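Local atomic coordinates of regulator of polyketide synthase expression (Bifidobacterium adolescentis, PDB entry 3ONQ), a protein that probably regulates transcription by binding DNA through a PucR-type C-terminal helix-turn-helix domain, although its exact function has not been established. Residues A139-E142 with T143-L147; N184-Q187 with V188-E192; L219-H222 with P223-R227. All coordinates share one frame; numbering follows the deposited sequence.

How the contacts relate
The three contacts follow one another along the chain without touching. Contact 1 lies in the middle of helix 132-149, which packs against the sheet of the alpha-beta-alpha sandwich; the centre of this contact is about 6 Å from the centre of the chain. Contact 2 closes the C-terminal end of helix 175-190, its centre about 24 Å from that of contact 1. Contact 3 opens helix 223-237 inside the helix-turn-helix range, its centre about 20 Å from that of contact 2 and 40 Å from that of contact 1. Helix 223-237 links the last two, since Val188 and Leu189 pack on its later turns. The series thus runs from the sandwich core to the probable DNA-binding end.

Contact 1 of 3, residues A139-E142 with T143-L147; sequences ALRE and TMFSL
Ala139 O is gripped by two donors from Thr143, the backbone N at 3.1 Å and the hydroxyl OG1 at 2.8 Å. They reach the oxygen from opposite faces of its carbonyl plane. The hydroxyl can do so because OG1 stands beside its own backbone N (chi1 -65°), which turns it back along the helix. One turn on, Ser146 treats Glu142 O in the same way: its OG donates over 2.9 Å, while its N comes in from the other face of the carbonyl. Two buried hydroxyls are thereby satisfied within the helix, on the side facing Tyr125 of strand 124-131. Between these forks the regular ladder continues, Met144 N to Leu140 O and Phe145 N to Arg141 O.

Arg141 and Phe145 run side by side in the same direction. The guanidinium and the ring stand 77° apart, and Arg141 NH2 lies in the ring plane at its edge, 3.5 Å from Phe145 CE2. The bend of Met144, present as selenomethionine, at chi3 (75°) carries its methyl CE over one face of the Phe145 ring, offset toward the rim, and to 4.1 Å from Arg141 NH1. This methyl and Phe145 CE2 both lie over a face of the guanidinium, the methyl toward its rim. The polar end of Arg141 turns elsewhere, NH1 to the carbonyl of Leu33 and NH2 to a bound glycerol, while Glu142 OE1 forms a salt bridge with Arg130. Leu140 and Met144 pack on helix 21-33, and Phe145 on helix 166-172. Threonine and serine hydroxyls bonded to the carbonyl four residues back are a familiar feature of alpha-helices, seen here in the crossover helix of the beta-alpha-beta unit formed by strand 124-131, helix 132-149 and strand 160-161.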
loop_
_atom_site.group_PDB
_atom_site.type_symbol
_atom_site.label_atom_id
_atom_site.label_comp_id
_atom_site.label_asym_id
_atom_site.label_seq_id
_atom_site.Cartn_x
_atom_site.Cartn_y
_atom_site.Cartn_z
ATOM N N ALA B 139 -11.250 -4.601 -10.462
ATOM C CA ALA B 139 -12.200 -5.117 -11.447
ATOM C C ALA B 139 -12.724 -4.008 -12.354
ATOM O O ALA B 139 -12.779 -4.153 -13.576
ATOM C CB ALA B 139 -13.375 -5.838 -10.747
ATOM N N LEU B 140 -13.123 -2.894 -11.760
ATOM C CA LEU B 140 -13.622 -1.784 -12.560
ATOM C C LEU B 140 -12.544 -1.173 -13.471
ATOM O O LEU B 140 -12.813 -0.823 -14.616
ATOM C CB LEU B 140 -14.257 -0.722 -11.669
ATOM C CG LEU B 140 -15.621 -1.148 -11.107
ATOM C CD1 LEU B 140 -16.109 -0.200 -9.997
ATOM C CD2 LEU B 140 -16.630 -1.194 -12.233
ATOM N N ARG B 141 -11.328 -1.038 -12.966
ATOM C CA ARG B 141 -10.278 -0.439 -13.767
ATOM C C ARG B 141 -9.801 -1.362 -14.902
ATOM O O ARG B 141 -9.643 -0.917 -16.033
ATOM C CB ARG B 141 -9.126 0.045 -12.887
ATOM C CG ARG B 141 -9.482 1.322 -12.120
ATOM C CD ARG B 141 -8.350 1.808 -11.227
ATOM N NE ARG B 141 -7.125 2.135 -11.956
ATOM C CZ ARG B 141 -6.855 3.334 -12.471
ATOM N NH1 ARG B 141 -7.731 4.322 -12.351
ATOM N NH2 ARG B 141 -5.709 3.548 -13.106
ATOM N N GLU B 142 -9.598 -2.645 -14.626
ATOM C CA GLU B 142 -9.187 -3.537 -15.709
ATOM C C GLU B 142 -10.274 -3.591 -16.773
ATOM O O GLU B 142 -9.982 -3.750 -17.968
ATOM C CB GLU B 142 -8.822 -4.940 -15.206
ATOM C CG GLU B 142 -9.979 -5.745 -14.605
ATOM C CD GLU B 142 -9.474 -6.921 -13.766
ATOM O OE1 GLU B 142 -8.388 -7.457 -14.066
ATOM O OE2 GLU B 142 -10.151 -7.301 -12.790
ATOM N N THR B 143 -11.525 -3.441 -16.343
ATOM C CA THR B 143 -12.648 -3.418 -17.278
ATOM C C THR B 143 -12.601 -2.140 -18.121
ATOM O O THR B 143 -12.672 -2.190 -19.351
ATOM C CB THR B 143 -13.997 -3.546 -16.559
ATOM O OG1 THR B 143 -14.081 -4.835 -15.933
ATOM C CG2 THR B 143 -15.151 -3.405 -17.546
HETATM N N MSE B 144 -12.462 -0.998 -17.459
HETATM C CA MSE B 144 -12.305 0.272 -18.165
HETATM C C MSE B 144 -11.159 0.235 -19.196
HETATM O O MSE B 144 -11.354 0.566 -20.360
HETATM C CB MSE B 144 -12.059 1.416 -17.188
HETATM C CG MSE B 144 -11.577 2.729 -17.881
HETATM SE SE MSE B 144 -11.174 4.082 -16.534
HETATM C CE MSE B 144 -9.476 3.344 -15.906
ATOM N N PHE B 145 -9.963 -0.134 -18.757
ATOM C CA PHE B 145 -8.815 -0.166 -19.664
ATOM C C PHE B 145 -8.966 -1.178 -20.813
ATOM O O PHE B 145 -8.523 -0.911 -21.931
ATOM C CB PHE B 145 -7.522 -0.445 -18.904
ATOM C CG PHE B 145 -6.942 0.761 -18.206
ATOM C CD1 PHE B 145 -6.427 1.819 -18.935
ATOM C CD2 PHE B 145 -6.856 0.801 -16.820
ATOM C CE1 PHE B 145 -5.860 2.921 -18.302
ATOM C CE2 PHE B 145 -6.302 1.887 -16.178
ATOM C CZ PHE B 145 -5.803 2.953 -16.912
ATOM N N SER B 146 -9.570 -2.332 -20.535
ATOM C CA SER B 146 -9.803 -3.343 -21.573
ATOM C C SER B 146 -10.724 -2.801 -22.655
ATOM O O SER B 146 -10.481 -3.004 -23.839
ATOM C CB SER B 146 -10.390 -4.649 -21.000
ATOM O OG SER B 146 -9.423 -5.369 -20.253
ATOM N N LEU B 147 -11.769 -2.094 -22.245
ATOM C CA LEU B 147 -12.725 -1.563 -23.205
ATOM C C LEU B 147 -12.070 -0.471 -24.042
ATOM O O LEU B 147 -12.308 -0.395 -25.234
ATOM C CB LEU B 147 -13.983 -1.033 -22.501
ATOM C CG LEU B 147 -14.892 -2.109 -21.876
ATOM C CD1 LEU B 147 -15.955 -1.490 -20.945
ATOM C CD2 LEU B 147 -15.576 -2.985 -22.940
#

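Contact 2 of 3, residues N184-Q187 with V188-E192; sequences NVYQ and VLRGE. With SO4 (sulfate ion), chain O; SO4 (sulfate ion), chain R.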
loop_
_atom_site.group_PDB
_atom_site.type_symbol
_atom_site.label_atom_id
_atom_site.label_comp_id
_atom_site.label_asym_id
_atom_site.label_seq_id
_atom_site.Cartn_x
_atom_site.Cartn_y
_atom_site.Cartn_z
ATOM N N ASN B 184 3.403 -12.262 -14.311
ATOM C CA ASN B 184 2.768 -13.474 -14.813
ATOM C C ASN B 184 3.327 -13.968 -16.137
ATOM O O ASN B 184 3.033 -15.083 -16.550
ATOM C CB ASN B 184 1.263 -13.291 -14.969
ATOM C CG ASN B 184 0.571 -12.984 -13.649
ATOM O OD1 ASN B 184 1.122 -13.225 -12.580
ATOM N ND2 ASN B 184 -0.635 -12.440 -13.725
ATOM N N VAL B 185 4.099 -13.137 -16.822
ATOM C CA VAL B 185 4.663 -13.573 -18.093
ATOM C C VAL B 185 6.190 -13.575 -18.022
ATOM O O VAL B 185 6.813 -14.643 -18.042
ATOM C CB VAL B 185 4.136 -12.721 -19.273
ATOM C CG1 VAL B 185 4.626 -13.285 -20.599
ATOM C CG2 VAL B 185 2.615 -12.686 -19.250
ATOM N N TYR B 186 6.787 -12.389 -17.899
ATOM C CA TYR B 186 8.244 -12.259 -17.874
ATOM C C TYR B 186 8.902 -13.069 -16.763
ATOM O O TYR B 186 9.805 -13.860 -17.023
ATOM C CB TYR B 186 8.641 -10.791 -17.759
ATOM C CG TYR B 186 10.099 -10.537 -17.438
ATOM C CD1 TYR B 186 11.068 -10.502 -18.442
ATOM C CD2 TYR B 186 10.506 -10.301 -16.128
ATOM C CE1 TYR B 186 12.415 -10.242 -18.138
ATOM C CE2 TYR B 186 11.829 -10.047 -15.821
ATOM C CZ TYR B 186 12.782 -10.018 -16.821
ATOM O OH TYR B 186 14.093 -9.760 -16.475
ATOM N N GLN B 187 8.457 -12.874 -15.525
ATOM C CA GLN B 187 9.063 -13.579 -14.402
ATOM C C GLN B 187 8.787 -15.087 -14.438
ATOM O O GLN B 187 9.611 -15.876 -14.005
ATOM C CB GLN B 187 8.639 -12.964 -13.059
ATOM C CG GLN B 187 9.431 -11.716 -12.709
ATOM C CD GLN B 187 9.252 -11.298 -11.252
ATOM O OE1 GLN B 187 8.198 -11.524 -10.652
ATOM N NE2 GLN B 187 10.290 -10.701 -10.676
ATOM N N VAL B 188 7.635 -15.481 -14.962
ATOM C CA VAL B 188 7.322 -16.901 -15.075
ATOM C C VAL B 188 8.247 -17.548 -16.108
ATOM O O VAL B 188 8.758 -18.641 -15.890
ATOM C CB VAL B 188 5.846 -17.131 -15.443
ATOM C CG1 VAL B 188 5.611 -18.579 -15.833
ATOM C CG2 VAL B 188 4.950 -16.745 -14.268
ATOM N N LEU B 189 8.480 -16.854 -17.217
ATOM C CA LEU B 189 9.400 -17.331 -18.250
ATOM C C LEU B 189 10.790 -17.560 -17.672
ATOM O O LEU B 189 11.441 -18.557 -17.978
ATOM C CB LEU B 189 9.507 -16.319 -19.402
ATOM C CG LEU B 189 8.683 -16.489 -20.669
ATOM C CD1 LEU B 189 9.189 -15.527 -21.731
ATOM C CD2 LEU B 189 8.789 -17.915 -21.171
ATOM N N ARG B 190 11.250 -16.617 -16.854
ATOM C CA ARG B 190 12.575 -16.710 -16.250
ATOM C C ARG B 190 12.672 -17.888 -15.288
ATOM O O ARG B 190 13.674 -18.596 -15.273
ATOM C CB ARG B 190 12.905 -15.430 -15.498
ATOM C CG ARG B 190 12.693 -14.189 -16.299
ATOM C CD ARG B 190 13.947 -13.800 -17.004
ATOM N NE ARG B 190 14.880 -13.175 -16.088
ATOM C CZ ARG B 190 16.015 -12.613 -16.476
ATOM N NH1 ARG B 190 16.821 -12.064 -15.574
ATOM N NH2 ARG B 190 16.344 -12.604 -17.766
ATOM N N GLY B 191 11.633 -18.085 -14.482
ATOM C CA GLY B 191 11.611 -19.155 -13.502
ATOM C C GLY B 191 12.589 -18.889 -12.377
ATOM O O GLY B 191 13.137 -17.793 -12.274
ATOM N N GLU B 192 12.818 -19.897 -11.538
ATOM C CA GLU B 192 13.730 -19.753 -10.400
ATOM C C GLU B 192 15.157 -20.184 -10.747
ATOM O O GLU B 192 16.120 -19.715 -10.140
ATOM C CB GLU B 192 13.215 -20.530 -9.183
ATOM C CG GLU B 192 11.827 -20.106 -8.703
ATOM C CD GLU B 192 11.743 -18.628 -8.354
ATOM O OE1 GLU B 192 12.661 -18.118 -7.673
ATOM O OE2 GLU B 192 10.759 -17.974 -8.771
HETATM S S SO4 O . -3.206 -11.845 -10.667
HETATM O O1 SO4 O . -3.865 -12.650 -11.694
HETATM O O2 SO4 O . -2.953 -12.666 -9.485
HETATM O O3 SO4 O . -1.926 -11.341 -11.163
HETATM O O4 SO4 O . -4.072 -10.727 -10.307
HETATM S S SO4 R . 18.094 -10.570 -20.627
HETATM O O1 SO4 R . 18.048 -11.044 -22.008
HETATM O O2 SO4 R . 18.662 -11.593 -19.746
HETATM O O3 SO4 R . 18.903 -9.355 -20.561
HETATM O O4 SO4 R . 16.738 -10.257 -20.191
HETATM O O HOH W 1 11.822 -15.266 -12.099
#
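Tyr186 sends its ring away from its own backbone N (chi1 168°), and Arg190, bent at chi2 (-92°) and chi3, folds its chain back over that ring. The pair forms a CH-pi contact one turn apart at the C-terminal end of helix 175-190. Arg190 CG sits above the middle of the Tyr186 ring, 4.2 Å from its centroid, and the two side chains then run outward alongside each other. Guanidinium and ring planes differ by only 19°, and Tyr186 OH lies over the centre of the guanidinium face, 3.4 Å from Arg190 CZ. The hydroxyl is hydrogen-bonded to Asp261, a bond that probably fixes it over the guanidinium. Arg190 also makes a cation-pi contact with Tyr199.

On the buried side of the helix, Leu189 packs among helices 198-207, 223-237 and 244-261, joining this helix to the C-terminal bundle. Leu189 N and Arg190 N keep the ladder going to Val185 O and Tyr186 O. The last turn closes with Gly191 N donating to Gln187 O over 3.0 Å, and Gly191 then leaves helical geometry with positive phi. A water donates to Gln187 O and Gly191 O, spanning the exit. Two sulfates, probably from the crystallisation liquor, are bound: Asn184 ND2 donates to one, and Arg190 NH2 reaches O2 of the other, in the guanidinium plane, at 3.2 Å.

Contact 3 of 3, residues L219-H222 with P223-R227; sequences LNVH and PNTVR
His222 and Asn224 lie side by side, pointing the same way, where the helix-turn-helix domain enters helix 223-237. His222 is the N-cap: its ND1 accepts from Asn224 N over 2.9 Å, with the donor only 6° out of the ring plane. The imidazole gets there with CG opposite the backbone N (chi1 -165°). The Pro223 side chain crosses that of His222 at about a right angle and lays CD over one face of the imidazole, 3.6 Å from the centroid, a CH-pi contact that leaves the ring edge to the capping bond. The Asn224 amide is turned 42° from the imidazole, with ND2 3.4 Å from His222 CE1.

Val221 crosses both Thr225 and Val226 at about a right angle. Its CG2 meets Val226 CG2 at 3.7 Å, and its CB rests against the Thr225 methyl. Val226 continues inward onto helices 198-207 and 212-219, so this apolar patch ties the turn to the preceding helices. A water accepts from His222 N at 3.1 Å and lies 2.6 Å from Thr225 OG1, which is also hydrogen-bonded to a glycerol. Exchanging Thr225 for a glycine would probably open a gap beside Val221 and leave the bridging water without its hydroxyl partner. Thr225 N donates to His222 O from well above the carbonyl plane, and Val226 N adds a weak bond to the same oxygen.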
loop_
_atom_site.group_PDB
_atom_site.type_symbol
_atom_site.label_atom_id
_atom_site.label_comp_id
_atom_site.label_asym_id
_atom_site.label_seq_id
_atom_site.Cartn_x
_atom_site.Cartn_y
_atom_site.Cartn_z
ATOM N N LEU B 219 21.231 -20.815 -31.343
ATOM C CA LEU B 219 21.430 -21.427 -30.030
ATOM C C LEU B 219 22.184 -22.748 -30.056
ATOM O O LEU B 219 22.425 -23.353 -29.008
ATOM C CB LEU B 219 20.082 -21.624 -29.336
ATOM C CG LEU B 219 19.307 -20.357 -28.971
ATOM C CD1 LEU B 219 17.948 -20.732 -28.422
ATOM C CD2 LEU B 219 20.090 -19.497 -27.982
ATOM N N ASN B 220 22.544 -23.207 -31.252
ATOM C CA ASN B 220 23.179 -24.507 -31.392
ATOM C C ASN B 220 22.372 -25.648 -30.788
ATOM O O ASN B 220 22.926 -26.493 -30.087
ATOM C CB ASN B 220 24.579 -24.492 -30.776
ATOM C CG ASN B 220 25.519 -23.557 -31.506
ATOM O OD1 ASN B 220 25.326 -23.270 -32.686
ATOM N ND2 ASN B 220 26.545 -23.082 -30.811
ATOM N N VAL B 221 21.069 -25.673 -31.058
ATOM C CA VAL B 221 20.238 -26.809 -30.673
ATOM C C VAL B 221 19.404 -27.249 -31.868
ATOM O O VAL B 221 19.298 -26.523 -32.847
ATOM C CB VAL B 221 19.275 -26.469 -29.503
ATOM C CG1 VAL B 221 20.046 -26.080 -28.261
ATOM C CG2 VAL B 221 18.302 -25.366 -29.912
ATOM N N HIS B 222 18.810 -28.434 -31.773
ATOM C CA HIS B 222 17.934 -28.949 -32.818
ATOM C C HIS B 222 16.658 -28.115 -32.859
ATOM O O HIS B 222 16.184 -27.668 -31.813
ATOM C CB HIS B 222 17.570 -30.398 -32.510
ATOM C CG HIS B 222 16.984 -31.134 -33.674
ATOM N ND1 HIS B 222 15.674 -30.977 -34.073
ATOM C CD2 HIS B 222 17.530 -32.036 -34.530
ATOM C CE1 HIS B 222 15.441 -31.742 -35.125
ATOM N NE2 HIS B 222 16.549 -32.395 -35.420
ATOM N N PRO B 223 16.099 -27.891 -34.059
ATOM C CA PRO B 223 14.822 -27.172 -34.177
ATOM C C PRO B 223 13.713 -27.749 -33.284
ATOM O O PRO B 223 12.944 -26.976 -32.704
ATOM C CB PRO B 223 14.472 -27.334 -35.658
ATOM C CG PRO B 223 15.822 -27.373 -36.327
ATOM C CD PRO B 223 16.725 -28.125 -35.375
ATOM N N ASN B 224 13.634 -29.076 -33.178
ATOM C CA ASN B 224 12.681 -29.728 -32.278
ATOM C C ASN B 224 12.855 -29.285 -30.841
ATOM O O ASN B 224 11.899 -29.258 -30.065
ATOM C CB ASN B 224 12.811 -31.250 -32.339
ATOM C CG ASN B 224 12.296 -31.827 -33.641
ATOM O OD1 ASN B 224 11.606 -31.146 -34.400
ATOM N ND2 ASN B 224 12.618 -33.095 -33.902
ATOM N N THR B 225 14.084 -28.948 -30.478
ATOM C CA THR B 225 14.350 -28.523 -29.119
ATOM C C THR B 225 13.761 -27.133 -28.881
ATOM O O THR B 225 13.158 -26.872 -27.827
ATOM C CB THR B 225 15.850 -28.585 -28.797
ATOM O OG1 THR B 225 16.245 -29.958 -28.756
ATOM C CG2 THR B 225 16.139 -27.954 -27.454
ATOM N N VAL B 226 13.916 -26.253 -29.864
ATOM C CA VAL B 226 13.284 -24.943 -29.794
ATOM C C VAL B 226 11.770 -25.119 -29.711
ATOM O O VAL B 226 11.106 -24.477 -28.895
ATOM C CB VAL B 226 13.609 -24.086 -31.020
ATOM C CG1 VAL B 226 12.838 -22.760 -30.955
ATOM C CG2 VAL B 226 15.111 -23.839 -31.117
ATOM N N ARG B 227 11.237 -25.995 -30.560
ATOM C CA ARG B 227 9.803 -26.267 -30.591
ATOM C C ARG B 227 9.314 -26.669 -29.209
ATOM O O ARG B 227 8.332 -26.136 -28.701
ATOM C CB ARG B 227 9.508 -27.383 -31.588
ATOM C CG ARG B 227 8.428 -27.067 -32.604
ATOM C CD ARG B 227 8.161 -28.273 -33.505
ATOM N NE ARG B 227 9.313 -28.597 -34.347
ATOM C CZ ARG B 227 9.415 -28.277 -35.635
ATOM N NH1 ARG B 227 10.504 -28.606 -36.320
ATOM N NH2 ARG B 227 8.427 -27.633 -36.242
HETATM O O HOH W 2 18.777 -30.342 -29.390
#